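Local coordinates for protein putative aspartate aminotransferase (Thermus thermophilus, PDB 1IUG) that probably catalyses pyridoxal 5'-phosphate-dependent transamination as a class-V aminotransferase, possibly with aspartate as amino donor, at residues His27-Leu37 with Gln222-Ile233; Asn261-Glu269 with Pro277-Phe287. All coordinates share one frame; numbering follows the deposited sequence.

Interaction 1 (His27-Leu37 with Gln222-Ile233). With PO4 (phosphate ion), chain D.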
loop_
_atom_site.group_PDB
_atom_site.type_symbol
_atom_site.label_atom_id
_atom_site.label_comp_id
_atom_site.label_asym_id
_atom_site.label_seq_id
_atom_site.Cartn_x
_atom_site.Cartn_y
_atom_site.Cartn_z
ATOM N N HIS A 27 1.192 10.907 -11.162
ATOM C CA HIS A 27 -0.141 10.308 -11.230
ATOM C C HIS A 27 -1.279 11.179 -11.776
ATOM O O HIS A 27 -2.363 10.665 -12.062
ATOM C CB HIS A 27 -0.528 9.746 -9.862
ATOM C CG HIS A 27 -0.612 10.783 -8.785
ATOM N ND1 HIS A 27 0.427 11.639 -8.493
ATOM C CD2 HIS A 27 -1.613 11.097 -7.929
ATOM C CE1 HIS A 27 0.070 12.437 -7.502
ATOM N NE2 HIS A 27 -1.163 12.128 -7.142
ATOM N N ARG A 28 -1.043 12.483 -11.911
ATOM C CA ARG A 28 -2.063 13.397 -12.429
ATOM C C ARG A 28 -1.857 13.781 -13.897
ATOM O O ARG A 28 -2.656 14.527 -14.468
ATOM C CB ARG A 28 -2.162 14.659 -11.564
ATOM C CG ARG A 28 -2.719 14.423 -10.166
ATOM C CD ARG A 28 -4.126 13.849 -10.215
ATOM N NE ARG A 28 -4.271 12.669 -9.361
ATOM C CZ ARG A 28 -4.906 12.657 -8.192
ATOM N NH1 ARG A 28 -5.466 13.765 -7.725
ATOM N NH2 ARG A 28 -4.980 11.534 -7.487
ATOM N N THR A 29 -0.782 13.290 -14.503
ATOM C CA THR A 29 -0.518 13.586 -15.906
ATOM C C THR A 29 -1.482 12.741 -16.745
ATOM O O THR A 29 -1.955 11.702 -16.283
ATOM C CB THR A 29 0.954 13.282 -16.282
ATOM O OG1 THR A 29 1.243 13.828 -17.574
ATOM C CG2 THR A 29 1.216 11.786 -16.302
ATOM N N GLU A 30 -1.795 13.197 -17.956
ATOM C CA GLU A 30 -2.716 12.471 -18.829
ATOM C C GLU A 30 -2.235 11.054 -19.155
ATOM O O GLU A 30 -3.047 10.146 -19.350
ATOM C CB GLU A 30 -2.970 13.257 -20.118
ATOM C CG GLU A 30 -4.108 12.700 -20.970
ATOM C CD GLU A 30 -5.424 12.579 -20.199
ATOM O OE1 GLU A 30 -5.848 13.568 -19.560
ATOM O OE2 GLU A 30 -6.040 11.491 -20.236
ATOM N N ALA A 31 -0.918 10.871 -19.191
ATOM C CA ALA A 31 -0.320 9.570 -19.474
ATOM C C ALA A 31 -0.652 8.578 -18.363
ATOM O O ALA A 31 -0.959 7.412 -18.630
ATOM C CB ALA A 31 1.186 9.707 -19.617
ATOM N N ALA A 32 -0.595 9.058 -17.120
ATOM C CA ALA A 32 -0.882 8.236 -15.948
ATOM C C ALA A 32 -2.353 7.853 -15.886
ATOM O O ALA A 32 -2.680 6.702 -15.591
ATOM C CB ALA A 32 -0.469 8.966 -14.672
ATOM N N ARG A 33 -3.225 8.824 -16.166
ATOM C CA ARG A 33 -4.679 8.624 -16.165
ATOM C C ARG A 33 -5.028 7.459 -17.079
ATOM O O ARG A 33 -5.737 6.534 -16.683
ATOM C CB ARG A 33 -5.398 9.848 -16.739
ATOM C CG ARG A 33 -5.103 11.184 -16.109
ATOM C CD ARG A 33 -5.469 11.263 -14.644
ATOM N NE ARG A 33 -5.284 12.623 -14.131
ATOM C CZ ARG A 33 -5.810 13.723 -14.672
ATOM N NH1 ARG A 33 -6.571 13.653 -15.760
ATOM N NH2 ARG A 33 -5.586 14.904 -14.110
ATOM N N GLU A 34 -4.547 7.543 -18.317
ATOM C CA GLU A 34 -4.811 6.527 -19.328
ATOM C C GLU A 34 -4.314 5.147 -18.944
ATOM O O GLU A 34 -5.017 4.166 -19.158
ATOM C CB GLU A 34 -4.266 6.964 -20.691
ATOM C CG GLU A 34 -5.066 8.121 -21.285
ATOM C CD GLU A 34 -4.522 8.639 -22.608
ATOM O OE1 GLU A 34 -4.802 9.816 -22.931
ATOM O OE2 GLU A 34 -3.834 7.879 -23.326
ATOM N N VAL A 35 -3.126 5.076 -18.346
ATOM C CA VAL A 35 -2.579 3.792 -17.907
ATOM C C VAL A 35 -3.460 3.240 -16.790
ATOM O O VAL A 35 -3.800 2.059 -16.785
ATOM C CB VAL A 35 -1.123 3.921 -17.394
ATOM C CG1 VAL A 35 -0.653 2.601 -16.807
ATOM C CG2 VAL A 35 -0.206 4.316 -18.529
ATOM N N PHE A 36 -3.860 4.116 -15.872
ATOM C CA PHE A 36 -4.711 3.726 -14.753
ATOM C C PHE A 36 -6.046 3.206 -15.282
ATOM O O PHE A 36 -6.495 2.133 -14.889
ATOM C CB PHE A 36 -4.933 4.911 -13.811
ATOM C CG PHE A 36 -5.300 4.511 -12.418
ATOM C CD1 PHE A 36 -4.312 4.145 -11.505
ATOM C CD2 PHE A 36 -6.634 4.493 -12.010
ATOM C CE1 PHE A 36 -4.643 3.768 -10.203
ATOM C CE2 PHE A 36 -6.976 4.118 -10.713
ATOM C CZ PHE A 36 -5.976 3.754 -9.805
ATOM N N LEU A 37 -6.666 3.967 -16.181
ATOM C CA LEU A 37 -7.935 3.567 -16.791
ATOM C C LEU A 37 -7.764 2.267 -17.572
ATOM O O LEU A 37 -8.663 1.427 -17.602
ATOM C CB LEU A 37 -8.450 4.659 -17.731
ATOM C CG LEU A 37 -9.249 5.781 -17.076
ATOM C CD1 LEU A 37 -9.532 6.875 -18.092
ATOM C CD2 LEU A 37 -10.546 5.222 -16.507
ATOM N N GLN A 222 -11.592 6.972 -9.306
ATOM C CA GLN A 222 -11.106 5.973 -10.258
ATOM C C GLN A 222 -11.910 5.879 -11.545
ATOM O O GLN A 222 -11.397 5.438 -12.571
ATOM C CB GLN A 222 -10.927 4.614 -9.580
ATOM C CG GLN A 222 -9.879 4.682 -8.474
ATOM C CD GLN A 222 -9.397 3.329 -7.990
ATOM O OE1 GLN A 222 -9.461 2.333 -8.711
ATOM N NE2 GLN A 222 -8.878 3.298 -6.767
ATOM N N LYS A 223 -13.149 6.354 -11.492
ATOM C CA LYS A 223 -14.029 6.392 -12.656
ATOM C C LYS A 223 -13.362 7.269 -13.723
ATOM O O LYS A 223 -13.445 6.989 -14.919
ATOM C CB LYS A 223 -15.362 7.043 -12.271
ATOM C CG LYS A 223 -16.532 6.111 -12.019
ATOM C CD LYS A 223 -16.859 5.283 -13.250
ATOM C CE LYS A 223 -18.051 4.361 -13.017
ATOM N NZ LYS A 223 -18.633 4.482 -11.646
ATOM N N GLU A 224 -12.688 8.325 -13.267
ATOM C CA GLU A 224 -12.019 9.269 -14.154
ATOM C C GLU A 224 -10.524 9.000 -14.353
ATOM O O GLU A 224 -9.816 9.819 -14.934
ATOM C CB GLU A 224 -12.229 10.699 -13.638
ATOM C CG GLU A 224 -12.138 11.774 -14.725
ATOM C CD GLU A 224 -12.205 13.193 -14.173
ATOM O OE1 GLU A 224 -13.212 13.537 -13.513
ATOM O OE2 GLU A 224 -11.246 13.964 -14.411
ATOM N N GLY A 225 -10.041 7.858 -13.875
ATOM C CA GLY A 225 -8.634 7.535 -14.040
ATOM C C GLY A 225 -7.739 8.101 -12.955
ATOM O O GLY A 225 -6.518 8.149 -13.113
ATOM N N GLU A 226 -8.351 8.549 -11.860
ATOM C CA GLU A 226 -7.611 9.101 -10.729
ATOM C C GLU A 226 -7.750 8.104 -9.588
ATOM O O GLU A 226 -8.236 6.991 -9.772
ATOM C CB GLU A 226 -8.229 10.423 -10.258
ATOM C CG GLU A 226 -8.817 11.310 -11.340
ATOM C CD GLU A 226 -7.820 12.280 -11.935
ATOM O OE1 GLU A 226 -6.673 12.362 -11.440
ATOM O OE2 GLU A 226 -8.197 12.976 -12.903
ATOM N N SER A 227 -7.330 8.529 -8.405
ATOM C CA SER A 227 -7.429 7.726 -7.193
ATOM C C SER A 227 -7.544 8.734 -6.055
ATOM O O SER A 227 -7.222 9.914 -6.233
ATOM C CB SER A 227 -6.213 6.803 -7.017
ATOM O OG SER A 227 -4.999 7.530 -6.988
ATOM N N ALA A 228 -8.067 8.292 -4.917
ATOM C CA ALA A 228 -8.241 9.179 -3.773
ATOM C C ALA A 228 -6.915 9.788 -3.329
ATOM O O ALA A 228 -6.825 10.996 -3.123
ATOM C CB ALA A 228 -8.896 8.433 -2.624
ATOM N N TRP A 229 -5.884 8.954 -3.216
ATOM C CA TRP A 229 -4.556 9.401 -2.787
ATOM C C TRP A 229 -3.546 9.032 -3.872
ATOM O O TRP A 229 -3.936 8.606 -4.959
ATOM C CB TRP A 229 -4.173 8.720 -1.463
ATOM C CG TRP A 229 -5.358 8.267 -0.653
ATOM C CD1 TRP A 229 -5.759 6.976 -0.435
ATOM C CD2 TRP A 229 -6.327 9.102 -0.004
ATOM N NE1 TRP A 229 -6.918 6.959 0.302
ATOM C CE2 TRP A 229 -7.289 8.248 0.580
ATOM C CE3 TRP A 229 -6.474 10.491 0.139
ATOM C CZ2 TRP A 229 -8.388 8.738 1.298
ATOM C CZ3 TRP A 229 -7.567 10.977 0.854
ATOM C CH2 TRP A 229 -8.508 10.100 1.424
ATOM N N THR A 230 -2.255 9.197 -3.596
ATOM C CA THR A 230 -1.244 8.846 -4.585
ATOM C C THR A 230 -1.197 7.330 -4.704
ATOM O O THR A 230 -1.061 6.620 -3.705
ATOM C CB THR A 230 0.147 9.364 -4.199
ATOM O OG1 THR A 230 0.068 10.764 -3.916
ATOM C CG2 THR A 230 1.131 9.151 -5.348
ATOM N N PRO A 231 -1.389 6.808 -5.923
ATOM C CA PRO A 231 -1.361 5.358 -6.127
ATOM C C PRO A 231 0.051 4.884 -6.459
ATOM O O PRO A 231 0.891 5.677 -6.898
ATOM C CB PRO A 231 -2.274 5.188 -7.333
ATOM C CG PRO A 231 -1.874 6.371 -8.186
ATOM C CD PRO A 231 -1.758 7.513 -7.168
ATOM N N ALA A 232 0.317 3.600 -6.237
ATOM C CA ALA A 232 1.621 3.033 -6.573
ATOM C C ALA A 232 1.576 2.838 -8.096
ATOM O O ALA A 232 1.467 1.716 -8.601
ATOM C CB ALA A 232 1.822 1.702 -5.852
ATOM N N ILE A 233 1.635 3.962 -8.809
ATOM C CA ILE A 233 1.562 4.019 -10.266
ATOM C C ILE A 233 2.556 3.129 -11.012
ATOM O O ILE A 233 2.250 2.631 -12.097
ATOM C CB ILE A 233 1.664 5.498 -10.753
ATOM C CG1 ILE A 233 1.300 5.612 -12.236
ATOM C CG2 ILE A 233 3.048 6.064 -10.469
ATOM C CD1 ILE A 233 -0.154 5.284 -12.535
HETATM P P PO4 D . -2.969 13.371 -2.684
HETATM O O1 PO4 D . -2.430 14.806 -2.795
HETATM O O2 PO4 D . -2.249 12.594 -1.577
HETATM O O3 PO4 D . -4.473 13.365 -2.443
HETATM O O4 PO4 D . -2.658 12.667 -4.056
HETATM O O HOH W 1 -4.137 9.128 -9.211
#
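Glu226 OE1 sits between two arginines, 3.0 Å from Arg33 NE and 3.2 Å from Arg28 NE. Both are salt bridges held by charge, since the oxygen lies well out of each guanidinium plane and no N-H points at it. Each arginine turns a guanidinium face to the acid: Glu226 OE1 lies over Arg28 and OE2 over the centre of Arg33, 3.1 Å from Arg33 CZ. The Arg28 guanidinium and carboxylate planes are 79° apart. The Glu226 chain turns sharply at chi2 (-89°), which swings the carboxylate back to helix 30-47 although its CB points away. Beyond the acid, a water accepts from Arg28 NH2 and donates to Ser227 OG. Ser227 OG in turn donates to Trp229 O at 2.5 Å.

His27 packs on Thr230 and Pro231. Thr230 CG2 stands almost straight above the centre of its imidazole, a CH-pi contact. Arg28 CG covers the opposite face. At the ring edge His27 NE2 makes a weak 3.5 Å hydrogen bond to O4 of a phosphate ion, probably from the crystallisation liquor, which Arg89 of the second subunit also binds. Thr230 OG1 is hydrogen-bonded to the pyridoxal-lysine side chain of that subunit.

Phe36 reaches into the loop, with CG anti to the backbone N (chi1 -157°). Its CE1 meets Pro231 CB at 4.0 Å, and the amide of Gln222, whose NE2 is hydrogen-bonded to Ile55 O, lies at its ring edge. Gly225, at positive phi, ends helix 215-222 in a Schellman motif and lies against Leu37 CG. A CB there would be tight against Leu37 and Arg33 O. The contact thus joins a buried apolar part to one acid shared by two arginines, whose positive charges would probably favour the ionised form of Glu226.

Interaction 2 (Asn261-Glu269 with Pro277-Phe287)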
loop_
_atom_site.group_PDB
_atom_site.type_symbol
_atom_site.label_atom_id
_atom_site.label_comp_id
_atom_site.label_asym_id
_atom_site.label_seq_id
_atom_site.Cartn_x
_atom_site.Cartn_y
_atom_site.Cartn_z
ATOM N N ASN A 261 0.912 -27.378 -11.877
ATOM C CA ASN A 261 0.602 -27.758 -10.508
ATOM C C ASN A 261 0.361 -29.261 -10.404
ATOM O O ASN A 261 0.787 -29.898 -9.438
ATOM C CB ASN A 261 -0.619 -26.992 -9.998
ATOM C CG ASN A 261 -0.679 -26.944 -8.486
ATOM O OD1 ASN A 261 0.261 -26.489 -7.835
ATOM N ND2 ASN A 261 -1.783 -27.414 -7.918
ATOM N N ALA A 262 -0.316 -29.817 -11.410
ATOM C CA ALA A 262 -0.605 -31.248 -11.453
ATOM C C ALA A 262 0.712 -32.014 -11.577
ATOM O O ALA A 262 0.834 -33.147 -11.109
ATOM C CB ALA A 262 -1.513 -31.565 -12.628
ATOM N N LEU A 263 1.692 -31.373 -12.209
ATOM C CA LEU A 263 3.018 -31.953 -12.390
ATOM C C LEU A 263 3.677 -32.143 -11.021
ATOM O O LEU A 263 4.320 -33.164 -10.773
ATOM C CB LEU A 263 3.876 -31.034 -13.265
ATOM C CG LEU A 263 5.296 -31.493 -13.598
ATOM C CD1 LEU A 263 5.249 -32.745 -14.470
ATOM C CD2 LEU A 263 6.042 -30.376 -14.306
ATOM N N LEU A 264 3.493 -31.165 -10.133
ATOM C CA LEU A 264 4.061 -31.221 -8.786
ATOM C C LEU A 264 3.398 -32.303 -7.935
ATOM O O LEU A 264 4.076 -33.019 -7.197
ATOM C CB LEU A 264 3.942 -29.865 -8.092
ATOM C CG LEU A 264 4.698 -28.699 -8.735
ATOM C CD1 LEU A 264 4.431 -27.424 -7.951
ATOM C CD2 LEU A 264 6.183 -29.004 -8.791
ATOM N N TYR A 265 2.074 -32.410 -8.027
ATOM C CA TYR A 265 1.342 -33.428 -7.280
ATOM C C TYR A 265 1.690 -34.818 -7.794
ATOM O O TYR A 265 1.749 -35.771 -7.019
ATOM C CB TYR A 265 -0.169 -33.201 -7.366
ATOM C CG TYR A 265 -0.707 -32.266 -6.301
ATOM C CD1 TYR A 265 -1.334 -31.071 -6.649
ATOM C CD2 TYR A 265 -0.600 -32.586 -4.944
ATOM C CE1 TYR A 265 -1.845 -30.220 -5.680
ATOM C CE2 TYR A 265 -1.107 -31.739 -3.962
ATOM C CZ TYR A 265 -1.728 -30.557 -4.338
ATOM O OH TYR A 265 -2.227 -29.706 -3.378
ATOM N N GLY A 266 1.947 -34.920 -9.097
ATOM C CA GLY A 266 2.305 -36.199 -9.688
ATOM C C GLY A 266 3.606 -36.728 -9.107
ATOM O O GLY A 266 3.695 -37.891 -8.722
ATOM N N VAL A 267 4.606 -35.855 -9.014
ATOM C CA VAL A 267 5.915 -36.215 -8.474
ATOM C C VAL A 267 5.840 -36.592 -6.995
ATOM O O VAL A 267 6.451 -37.574 -6.568
ATOM C CB VAL A 267 6.925 -35.059 -8.654
ATOM C CG1 VAL A 267 8.244 -35.388 -7.971
ATOM C CG2 VAL A 267 7.146 -34.788 -10.133
ATOM N N GLY A 268 5.096 -35.807 -6.220
ATOM C CA GLY A 268 4.957 -36.074 -4.798
ATOM C C GLY A 268 4.240 -37.378 -4.497
ATOM O O GLY A 268 4.665 -38.137 -3.625
ATOM N N GLU A 269 3.159 -37.643 -5.226
ATOM C CA GLU A 269 2.376 -38.858 -5.037
ATOM C C GLU A 269 3.150 -40.129 -5.381
ATOM O O GLU A 269 3.038 -41.128 -4.672
ATOM C CB GLU A 269 1.074 -38.785 -5.832
ATOM C CG GLU A 269 0.108 -37.737 -5.297
ATOM C CD GLU A 269 -1.161 -37.615 -6.122
ATOM O OE1 GLU A 269 -1.095 -37.750 -7.365
ATOM O OE2 GLU A 269 -2.229 -37.373 -5.522
ATOM N N PRO A 277 -5.374 -31.218 0.446
ATOM C CA PRO A 277 -6.771 -30.959 0.074
ATOM C C PRO A 277 -7.478 -32.076 -0.704
ATOM O O PRO A 277 -6.839 -32.997 -1.210
ATOM C CB PRO A 277 -6.647 -29.705 -0.779
ATOM C CG PRO A 277 -5.390 -29.986 -1.549
ATOM C CD PRO A 277 -4.452 -30.546 -0.495
ATOM N N LYS A 278 -8.806 -31.981 -0.771
ATOM C CA LYS A 278 -9.643 -32.934 -1.507
ATOM C C LYS A 278 -9.882 -32.308 -2.881
ATOM O O LYS A 278 -9.887 -32.992 -3.901
ATOM C CB LYS A 278 -11.001 -33.127 -0.815
ATOM C CG LYS A 278 -10.948 -33.546 0.648
ATOM C CD LYS A 278 -10.226 -34.881 0.834
ATOM C CE LYS A 278 -10.175 -35.314 2.304
ATOM N NZ LYS A 278 -10.839 -34.355 3.240
ATOM N N ARG A 279 -10.131 -31.001 -2.866
ATOM C CA ARG A 279 -10.358 -30.199 -4.062
ATOM C C ARG A 279 -9.056 -29.455 -4.307
ATOM O O ARG A 279 -8.581 -28.718 -3.440
ATOM C CB ARG A 279 -11.481 -29.198 -3.806
ATOM C CG ARG A 279 -12.879 -29.693 -4.120
ATOM C CD ARG A 279 -13.025 -30.062 -5.583
ATOM N NE ARG A 279 -14.333 -29.670 -6.107
ATOM C CZ ARG A 279 -14.679 -28.420 -6.410
ATOM N NH1 ARG A 279 -13.821 -27.419 -6.243
ATOM N NH2 ARG A 279 -15.884 -28.173 -6.907
ATOM N N PHE A 280 -8.497 -29.619 -5.497
ATOM C CA PHE A 280 -7.221 -29.001 -5.812
ATOM C C PHE A 280 -7.244 -27.655 -6.518
ATOM O O PHE A 280 -7.874 -27.493 -7.564
ATOM C CB PHE A 280 -6.352 -29.988 -6.597
ATOM C CG PHE A 280 -6.190 -31.316 -5.917
ATOM C CD1 PHE A 280 -7.183 -32.290 -6.022
ATOM C CD2 PHE A 280 -5.067 -31.584 -5.147
ATOM C CE1 PHE A 280 -7.057 -33.512 -5.363
ATOM C CE2 PHE A 280 -4.927 -32.800 -4.485
ATOM C CZ PHE A 280 -5.925 -33.766 -4.592
ATOM N N SER A 281 -6.563 -26.689 -5.911
ATOM C CA SER A 281 -6.423 -25.354 -6.472
ATOM C C SER A 281 -5.130 -25.381 -7.282
ATOM O O SER A 281 -4.137 -25.966 -6.850
ATOM C CB SER A 281 -6.294 -24.318 -5.358
ATOM O OG SER A 281 -5.931 -23.057 -5.887
ATOM N N PRO A 282 -5.128 -24.759 -8.471
ATOM C CA PRO A 282 -3.932 -24.732 -9.319
ATOM C C PRO A 282 -2.845 -23.781 -8.797
ATOM O O PRO A 282 -1.760 -23.707 -9.366
ATOM C CB PRO A 282 -4.472 -24.230 -10.666
ATOM C CG PRO A 282 -5.979 -24.411 -10.571
ATOM C CD PRO A 282 -6.262 -24.102 -9.142
ATOM N N ALA A 283 -3.140 -23.063 -7.717
ATOM C CA ALA A 283 -2.206 -22.089 -7.148
ATOM C C ALA A 283 -1.047 -22.646 -6.333
ATOM O O ALA A 283 -0.002 -22.001 -6.223
ATOM C CB ALA A 283 -2.971 -21.070 -6.309
ATOM N N VAL A 284 -1.221 -23.831 -5.761
ATOM C CA VAL A 284 -0.176 -24.411 -4.923
ATOM C C VAL A 284 -0.384 -25.908 -4.719
ATOM O O VAL A 284 -1.500 -26.412 -4.864
ATOM C CB VAL A 284 -0.159 -23.687 -3.535
ATOM C CG1 VAL A 284 -1.517 -23.805 -2.862
ATOM C CG2 VAL A 284 0.942 -24.229 -2.631
ATOM N N ALA A 285 0.711 -26.622 -4.462
ATOM C CA ALA A 285 0.673 -28.060 -4.197
ATOM C C ALA A 285 1.085 -28.257 -2.738
ATOM O O ALA A 285 2.215 -27.938 -2.351
ATOM C CB ALA A 285 1.626 -28.806 -5.128
ATOM N N ALA A 286 0.149 -28.736 -1.922
ATOM C CA ALA A 286 0.406 -28.953 -0.503
ATOM C C ALA A 286 0.554 -30.435 -0.176
ATOM O O ALA A 286 -0.263 -31.256 -0.595
ATOM C CB ALA A 286 -0.706 -28.330 0.331
ATOM N N PHE A 287 1.598 -30.763 0.584
ATOM C CA PHE A 287 1.874 -32.146 0.964
ATOM C C PHE A 287 2.073 -32.340 2.458
ATOM O O PHE A 287 2.604 -31.466 3.145
ATOM C CB PHE A 287 3.145 -32.653 0.275
ATOM C CG PHE A 287 3.069 -32.677 -1.221
ATOM C CD1 PHE A 287 3.738 -31.717 -1.975
ATOM C CD2 PHE A 287 2.352 -33.667 -1.877
ATOM C CE1 PHE A 287 3.692 -31.745 -3.366
ATOM C CE2 PHE A 287 2.299 -33.707 -3.267
ATOM C CZ PHE A 287 2.971 -32.742 -4.015
HETATM O O HOH W 2 -3.763 -27.854 -4.368
#
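An aromatic cluster packs helix 250-270 against strand 285-288 of the five-stranded mixed sheet and the loop leading into it. Over these segments helix and strand run nearly in the same direction, at 20°, with axes 8.6 Å apart. Tyr265 lies at the centre of the cluster. The edge of Phe280 approaches one face of its ring in an edge-to-face pair, with planes at 79° and Phe280 CD2 3.5 Å from Tyr265 CE1. Ala285 CB lies over the opposite face, 3.9 Å from the ring centroid, as a CH-pi contact. Tyr265 in turn directs its own edge toward the face of Phe287 in an offset edge-to-face pair.

The phenol oxygen reaches the strand backbone. Ala286 N donates to Tyr265 OH at 3.0 Å in a fairly straight bond. A water hydrogen-bonded to Tyr265 OH, 2.6 Å away, is in position to donate to Val284 O. An alanine in place of Tyr265 would remove both ring and hydroxyl, and is likely to leave Ala286 N without this acceptor and the edge of Phe280 without the face it meets.

Gly268 allows the close approach of Phe287. A CB at this glycine would clash with Phe287 CE2. Leu264 packs its CB on Ala285 CB, and its carbonyl oxygen lies at the edge of the Phe287 ring.

Ala286 also touches Arg322, a predicted substrate-binding residue, so the strand lies next to the probable active site. One turn before Tyr265, Asn261 has its CG anti to the backbone N (chi1 -159°), which brings the amide to the turn Ser281-Val284. Asn261 ND2 donates to Val284 O at 3.2 Å, from above the carbonyl plane, while Val284 O stays close to the amide plane of Asn261.

Overall arrangement
From the N terminus, the chain first supplies His27-Leu37, which enters helix 30-47. It then runs through all seven strands of the large mixed sheet before Gln222-Ile233 returns to close interaction 1, a long loop of 184 residues. Helix 233-246 follows. Helix 250-270 then opens interaction 2, which closes after only seven intervening residues, at 277-287. The two contacts lie in series and neither nest nor cross. Interaction 1 ties an early helix to the linker between helices 215-222 and 233-246, beside the second subunit. Interaction 2 joins helix 250-270 to the five-stranded sheet. Their centres are 39 Å apart, on opposite sides of the chain's centre.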